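Local atomic coordinates of purine nucleoside phosphorylase (Anopheles gambiae, PDB entry 2P4S), a protein that cleaves the N-glycosidic bond of purine nucleosides, chiefly inosine and 2'-deoxyinosine, with phosphate, releasing the free base and pentose 1-phosphate for purine salvage. Residues E104-E107 and L108-K111; F245-A248 and N249-D252. One frame throughout, in Å; residues are numbered along the deposited sequence.

Contact 1. Residues E104-E107 and L108-K111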
loop_
_atom_site.group_PDB
_atom_site.type_symbol
_atom_site.label_atom_id
_atom_site.label_comp_id
_atom_site.label_asym_id
_atom_site.label_seq_id
_atom_site.Cartn_x
_atom_site.Cartn_y
_atom_site.Cartn_z
ATOM N N GLU A 104 -8.299 -5.533 38.197
ATOM C CA GLU A 104 -8.032 -5.168 39.605
ATOM C C GLU A 104 -8.742 -3.912 40.052
ATOM O O GLU A 104 -9.052 -3.746 41.242
ATOM C CB GLU A 104 -6.518 -5.052 39.841
ATOM C CG GLU A 104 -5.877 -6.462 39.905
ATOM C CD GLU A 104 -4.346 -6.471 40.029
ATOM O OE1 GLU A 104 -3.693 -5.391 39.876
ATOM O OE2 GLU A 104 -3.790 -7.592 40.238
ATOM N N ARG A 105 -9.074 -3.045 39.102
ATOM C CA ARG A 105 -9.650 -1.737 39.434
ATOM C C ARG A 105 -11.120 -1.534 39.082
ATOM O O ARG A 105 -11.662 -0.457 39.280
ATOM C CB ARG A 105 -8.765 -0.619 38.862
ATOM C CG ARG A 105 -7.446 -0.607 39.569
ATOM C CD ARG A 105 -6.363 0.167 38.854
ATOM N NE ARG A 105 -5.142 0.120 39.653
ATOM C CZ ARG A 105 -4.294 -0.901 39.696
ATOM N NH1 ARG A 105 -4.488 -1.992 38.968
ATOM N NH2 ARG A 105 -3.219 -0.818 40.477
ATOM N N THR A 106 -11.761 -2.556 38.543
ATOM C CA THR A 106 -13.205 -2.546 38.375
ATOM C C THR A 106 -13.711 -3.948 38.712
ATOM O O THR A 106 -13.022 -4.947 38.460
ATOM C CB THR A 106 -13.681 -2.083 36.915
ATOM O OG1 THR A 106 -15.115 -2.025 36.859
ATOM C CG2 THR A 106 -13.160 -3.007 35.778
ATOM N N GLU A 107 -14.902 -4.022 39.277
ATOM C CA GLU A 107 -15.570 -5.309 39.462
ATOM C C GLU A 107 -16.373 -5.782 38.235
ATOM O O GLU A 107 -16.803 -6.931 38.170
ATOM C CB GLU A 107 -16.502 -5.215 40.667
ATOM C CG GLU A 107 -15.738 -5.288 41.995
ATOM C CD GLU A 107 -16.686 -5.557 43.151
ATOM O OE1 GLU A 107 -16.819 -6.752 43.551
ATOM O OE2 GLU A 107 -17.330 -4.580 43.615
ATOM N N LEU A 108 -16.586 -4.865 37.289
ATOM C CA LEU A 108 -17.358 -5.121 36.067
ATOM C C LEU A 108 -16.657 -6.173 35.221
ATOM O O LEU A 108 -15.424 -6.153 35.091
ATOM C CB LEU A 108 -17.533 -3.838 35.295
ATOM C CG LEU A 108 -18.871 -3.110 35.430
ATOM C CD1 LEU A 108 -18.775 -1.729 36.232
ATOM C CD2 LEU A 108 -19.360 -2.867 33.990
ATOM N N ARG A 109 -17.437 -7.128 34.717
ATOM C CA ARG A 109 -16.927 -8.167 33.834
ATOM C C ARG A 109 -17.767 -8.146 32.522
ATOM O O ARG A 109 -18.695 -8.958 32.363
ATOM C CB ARG A 109 -16.911 -9.563 34.526
ATOM C CG ARG A 109 -15.890 -9.753 35.697
ATOM C CD ARG A 109 -14.439 -9.430 35.279
ATOM N NE ARG A 109 -13.454 -9.447 36.380
ATOM C CZ ARG A 109 -13.115 -8.402 37.149
ATOM N NH1 ARG A 109 -13.673 -7.207 37.000
ATOM N NH2 ARG A 109 -12.193 -8.545 38.087
ATOM N N PRO A 110 -17.471 -7.176 31.602
ATOM C CA PRO A 110 -18.269 -7.020 30.380
ATOM C C PRO A 110 -17.942 -8.080 29.361
ATOM O O PRO A 110 -16.819 -8.577 29.341
ATOM C CB PRO A 110 -17.846 -5.671 29.857
ATOM C CG PRO A 110 -16.461 -5.461 30.357
ATOM C CD PRO A 110 -16.387 -6.161 31.678
ATOM N N LYS A 111 -18.931 -8.415 28.531
ATOM C CA LYS A 111 -18.786 -9.402 27.447
ATOM C C LYS A 111 -18.701 -8.717 26.092
ATOM O O LYS A 111 -18.417 -9.364 25.081
ATOM C CB LYS A 111 -19.974 -10.382 27.447
ATOM C CG LYS A 111 -20.103 -11.174 28.765
ATOM C CD LYS A 111 -18.905 -12.090 29.019
ATOM C CE LYS A 111 -18.913 -12.535 30.470
ATOM N NZ LYS A 111 -20.061 -13.467 30.775
#

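Contact 2. Residues F245-A248 and N249-D252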
loop_
_atom_site.group_PDB
_atom_site.type_symbol
_atom_site.label_atom_id
_atom_site.label_comp_id
_atom_site.label_asym_id
_atom_site.label_seq_id
_atom_site.Cartn_x
_atom_site.Cartn_y
_atom_site.Cartn_z
ATOM N N PHE A 245 -6.321 -17.323 8.954
ATOM C CA PHE A 245 -7.766 -17.537 9.153
ATOM C C PHE A 245 -8.535 -16.849 8.034
ATOM O O PHE A 245 -7.996 -15.933 7.351
ATOM C CB PHE A 245 -8.227 -17.044 10.534
ATOM C CG PHE A 245 -7.991 -15.561 10.763
ATOM C CD1 PHE A 245 -9.023 -14.635 10.544
ATOM C CD2 PHE A 245 -6.743 -15.095 11.201
ATOM C CE1 PHE A 245 -8.783 -13.266 10.716
ATOM C CE2 PHE A 245 -6.499 -13.731 11.404
ATOM C CZ PHE A 245 -7.508 -12.809 11.158
ATOM N N GLY A 246 -9.791 -17.276 7.864
ATOM C CA GLY A 246 -10.656 -16.776 6.789
ATOM C C GLY A 246 -11.514 -15.629 7.275
ATOM O O GLY A 246 -11.820 -15.534 8.477
ATOM N N MET A 247 -11.960 -14.781 6.346
ATOM C CA MET A 247 -12.734 -13.563 6.719
ATOM C C MET A 247 -14.260 -13.688 6.572
ATOM O O MET A 247 -14.994 -12.743 6.871
ATOM C CB MET A 247 -12.200 -12.355 5.923
ATOM C CG MET A 247 -10.742 -11.988 6.294
ATOM S SD MET A 247 -10.625 -11.468 8.023
ATOM C CE MET A 247 -11.548 -9.935 8.023
ATOM N N ALA A 248 -14.748 -14.854 6.151
ATOM C CA ALA A 248 -16.178 -15.032 5.911
ATOM C C ALA A 248 -16.997 -14.748 7.177
ATOM O O ALA A 248 -16.673 -15.248 8.251
ATOM C CB ALA A 248 -16.492 -16.424 5.395
ATOM N N ASN A 249 -18.062 -13.948 7.014
ATOM C CA ASN A 249 -18.948 -13.543 8.113
ATOM C C ASN A 249 -18.234 -12.815 9.243
ATOM O O ASN A 249 -18.672 -12.865 10.387
ATOM C CB ASN A 249 -19.743 -14.741 8.657
ATOM C CG ASN A 249 -20.421 -15.541 7.543
ATOM O OD1 ASN A 249 -20.958 -14.979 6.576
ATOM N ND2 ASN A 249 -20.342 -16.851 7.650
ATOM N N THR A 250 -17.154 -12.110 8.926
ATOM C CA THR A 250 -16.451 -11.254 9.906
ATOM C C THR A 250 -17.402 -10.256 10.502
ATOM O O THR A 250 -17.424 -10.072 11.730
ATOM C CB THR A 250 -15.280 -10.513 9.235
ATOM O OG1 THR A 250 -14.253 -11.457 8.944
ATOM C CG2 THR A 250 -14.719 -9.389 10.091
ATOM N N TYR A 251 -18.166 -9.579 9.648
ATOM C CA TYR A 251 -19.198 -8.652 10.124
ATOM C C TYR A 251 -20.490 -9.474 10.267
ATOM O O TYR A 251 -21.075 -9.899 9.273
ATOM C CB TYR A 251 -19.352 -7.460 9.169
ATOM C CG TYR A 251 -18.106 -6.628 9.122
ATOM C CD1 TYR A 251 -17.823 -5.692 10.123
ATOM C CD2 TYR A 251 -17.175 -6.808 8.097
ATOM C CE1 TYR A 251 -16.635 -4.950 10.093
ATOM C CE2 TYR A 251 -15.992 -6.073 8.054
ATOM C CZ TYR A 251 -15.729 -5.147 9.051
ATOM O OH TYR A 251 -14.558 -4.414 8.970
ATOM N N ASP A 252 -20.900 -9.719 11.508
ATOM C CA ASP A 252 -21.829 -10.825 11.789
ATOM C C ASP A 252 -23.194 -10.653 11.091
ATOM O O ASP A 252 -23.883 -9.673 11.339
ATOM C CB ASP A 252 -21.979 -11.029 13.293
ATOM C CG ASP A 252 -22.753 -12.302 13.621
ATOM O OD1 ASP A 252 -22.165 -13.417 13.501
ATOM O OD2 ASP A 252 -23.955 -12.162 13.958
#

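Contact 1. Residues E104-E107 and L108-K111
R109 CG points opposite its carbonyl carbon, alongside the backbone N (chi1 -68°), and with a second bend at chi2 the arginine chain folds back over the loop and brings its guanidinium to T106. At T106 the first torsion (-177°) swings OG1 away from the backbone N to the carbonyl side, where the amide of L108 waits. R109 NH1 donates to T106 O over 2.8 Å, almost straight at 171°; the oxygen lies in the guanidinium plane, whereas the donor stands well above the plane of the carbonyl. R109 NH1 donates also to L108 O at 2.8 Å, and R109 NH2 to L103 O in the preceding helix, so three carbonyls fix the rotation of this group. L108 N donates to T106 OG1 at 3.2 Å, and the two side chains cross at a slant, with T106 OG1 3.4 Å from L108 CB. The hydroxyl is also hydrogen-bonded to D131 OD2, which ties the bend to strand 130-134, while L108 rests on P162 of strand 161-167. One arginine thus gathers the carbonyls where helix 92-105 gives way to the loop into strand 112-116 of the mixed sheet, and the T106 hydroxyl bonded to L108 N makes this exit an ST turn.

Contact 2. Residues F245-A248 and N249-D252
M247 O and T250 meet through two bonds from a single residue: T250 N donates to M247 O at 3.0 Å, closing a type II beta turn from M247 to T250, and T250 OG1 donates to the same oxygen at 2.5 Å. Both donors approach from one face of the carbonyl, the hydroxyl tilted 35° from its plane. N249 takes the third position of the turn with positive phi (58°), its CB lying against the A248 carbonyl. Around the hydroxyl lies the methionine, bent at both chi2 and chi3, which curls its thioether back so that M247 CE comes to 3.2 Å from T250 OG1 and 3.8 Å from T250 CG2. Farther out, T250 packs on I310 and R314 of helix 307-315, and its CG2 lies over a face of the Y251 ring, toward the rim. Y251 OH in turn is hydrogen-bonded to H220. Across the subunit interface, E338 OE1 of a neighbouring subunit accepts from A248 N, and F285 of that subunit packs on M247. With threonine supplying both donors, the buried carbonyl is satisfied within the turn itself, and the hydroxyl spends its proton on that bond beside the methionine's methyl group.

Contact 1 comes first along the chain and is complete well before contact 2 begins; their centres stand 28 Å apart, with nearest atoms about 12 Å apart and no touch. Both occupy connections between regular elements beside the same mixed sheet. Residues 104-111 lead from helix 92-105 into strand 112-116 and lean on strands 130-134, 152-158 and 161-167. Residues 245-252 instead lead into helix 253-265, whose start D252 caps, and border strands 214-221 and 319-329. Contact 1 thus anchors an early connection to the sheet within one subunit, whereas contact 2, its M247 side chain about 10 Å from a bound inhibitor, sits where the loop before helix 253-265 meets another subunit of the homotrimer.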